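Local coordinates for protein putative DNA helicase (Lactobacillus plantarum, PDB 3DMN) that probably helps unwind DNA at the expense of ATP, as the C-terminal domain of a UvrD-like, P-loop helicase, at residues Y5-T8 against Q9-D13. Numbering follows the deposited sequence.
Sequences YRST and QQITD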
loop_
_atom_site.group_PDB
_atom_site.type_symbol
_atom_site.label_atom_id
_atom_site.label_comp_id
_atom_site.label_asym_id
_atom_site.label_seq_id
_atom_site.Cartn_x
_atom_site.Cartn_y
_atom_site.Cartn_z
ATOM N N TYR A 5 -9.552 1.736 16.461
ATOM C CA TYR A 5 -9.046 2.596 15.389
ATOM C C TYR A 5 -10.020 2.647 14.221
ATOM O O TYR A 5 -10.578 1.615 13.823
ATOM C CB TYR A 5 -7.709 2.071 14.858
ATOM C CG TYR A 5 -6.555 2.281 15.805
ATOM C CD1 TYR A 5 -5.870 3.500 15.839
ATOM C CD2 TYR A 5 -6.162 1.266 16.687
ATOM C CE1 TYR A 5 -4.796 3.700 16.721
ATOM C CE2 TYR A 5 -5.108 1.446 17.563
ATOM C CZ TYR A 5 -4.424 2.668 17.579
ATOM O OH TYR A 5 -3.374 2.852 18.456
ATOM N N ARG A 6 -10.179 3.837 13.643
ATOM C CA ARG A 6 -10.981 3.999 12.424
ATOM C C ARG A 6 -10.248 4.857 11.395
ATOM O O ARG A 6 -9.588 5.847 11.763
ATOM C CB ARG A 6 -12.328 4.611 12.766
ATOM C CG ARG A 6 -13.368 3.569 13.092
ATOM C CD ARG A 6 -14.214 3.957 14.286
ATOM N NE ARG A 6 -15.535 3.323 14.246
ATOM C CZ ARG A 6 -15.766 2.010 14.320
ATOM N NH1 ARG A 6 -17.016 1.561 14.274
ATOM N NH2 ARG A 6 -14.763 1.142 14.433
ATOM N N SER A 7 -10.357 4.469 10.124
ATOM C CA SER A 7 -9.745 5.221 9.049
ATOM C C SER A 7 -10.627 6.403 8.692
ATOM O O SER A 7 -11.766 6.553 9.191
ATOM C CB SER A 7 -9.536 4.392 7.775
ATOM O OG SER A 7 -8.853 3.165 7.983
ATOM N N THR A 8 -10.090 7.244 7.821
ATOM C CA THR A 8 -10.847 8.368 7.276
ATOM C C THR A 8 -12.000 7.815 6.457
ATOM O O THR A 8 -11.944 6.689 5.965
ATOM C CB THR A 8 -9.991 9.194 6.310
ATOM O OG1 THR A 8 -9.577 8.367 5.225
ATOM C CG2 THR A 8 -8.764 9.834 7.048
ATOM N N GLN A 9 -13.039 8.635 6.303
ATOM C CA GLN A 9 -14.127 8.242 5.396
ATOM C C GLN A 9 -13.641 7.879 3.988
ATOM O O GLN A 9 -14.200 6.987 3.345
ATOM C CB GLN A 9 -15.110 9.390 5.282
ATOM C CG GLN A 9 -16.275 9.025 4.350
ATOM C CD GLN A 9 -17.399 10.021 4.457
ATOM O OE1 GLN A 9 -17.176 11.231 4.614
ATOM N NE2 GLN A 9 -18.625 9.518 4.378
ATOM N N GLN A 10 -12.630 8.589 3.504
ATOM C CA GLN A 10 -12.108 8.364 2.147
ATOM C C GLN A 10 -11.562 6.942 2.029
ATOM O O GLN A 10 -11.858 6.227 1.063
ATOM C CB GLN A 10 -11.034 9.408 1.822
ATOM C CG GLN A 10 -11.638 10.785 1.478
ATOM C CD GLN A 10 -12.198 11.545 2.645
ATOM O OE1 GLN A 10 -11.879 11.294 3.813
ATOM N NE2 GLN A 10 -13.055 12.490 2.330
ATOM N N ILE A 11 -10.743 6.542 3.000
ATOM C CA ILE A 11 -10.158 5.186 2.976
ATOM C C ILE A 11 -11.241 4.127 3.201
ATOM O O ILE A 11 -11.256 3.114 2.512
ATOM C CB ILE A 11 -8.998 5.103 4.018
ATOM C CG1 ILE A 11 -7.856 5.965 3.497
ATOM C CG2 ILE A 11 -8.539 3.672 4.265
ATOM C CD1 ILE A 11 -6.793 6.190 4.496
ATOM N N THR A 12 -12.151 4.378 4.150
ATOM C CA THR A 12 -13.242 3.447 4.444
ATOM C C THR A 12 -14.101 3.181 3.203
ATOM O O THR A 12 -14.434 2.042 2.884
ATOM C CB THR A 12 -14.098 4.039 5.583
ATOM O OG1 THR A 12 -13.286 4.088 6.771
ATOM C CG2 THR A 12 -15.351 3.203 5.800
ATOM N N ASP A 13 -14.454 4.254 2.507
ATOM C CA ASP A 13 -15.291 4.127 1.337
ATOM C C ASP A 13 -14.612 3.419 0.157
ATOM O O ASP A 13 -15.238 2.614 -0.519
ATOM C CB ASP A 13 -15.782 5.498 0.886
ATOM C CG ASP A 13 -16.906 6.009 1.733
ATOM O OD1 ASP A 13 -17.413 5.297 2.649
ATOM O OD2 ASP A 13 -17.316 7.183 1.508
HETATM O O HOH W 1 -11.018 1.481 6.303
#
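T8 and I11 meet at the start of helix 9-16, where the T8 hydroxyl stands in for the carbonyl that a preceding turn would supply. With chi1 at 61°, OG1 lies between the backbone N and the carbonyl carbon and accepts from I11 N at 3.1 Å, the N-H pointing almost straight at it (166°). Threonine suits the place because its short side chain brings a hydroxyl acceptor to a first-turn N-H, as Ser, Asp and Asn also can. T8 O opens the regular helical pattern by accepting from T12 N at 2.9 Å, while T12 OG1 lies 3.0 Å from T8 O. Replacing T8 with an alanine would probably leave I11 N without its capping acceptor and fray the first turn.

Van der Waals contacts accompany the bonds: I11 CG1 passes 3.4 Å from T8 OG1, and its branch methyl CG2 meets S7 CB at 3.7 Å; the two branches from its CB let isoleucine touch both residues from a buried position. Small S7 allows that approach, and its OG turns to A144 O and accepts from a water.

Q10 bends back so that OE1 comes 3.8 Å from T8 CB, but its amide is held by G32 and Q31. The whole is a classic threonine N-cap, joining an extended loop to the short helix near the N-terminus of this parallel-sheet domain.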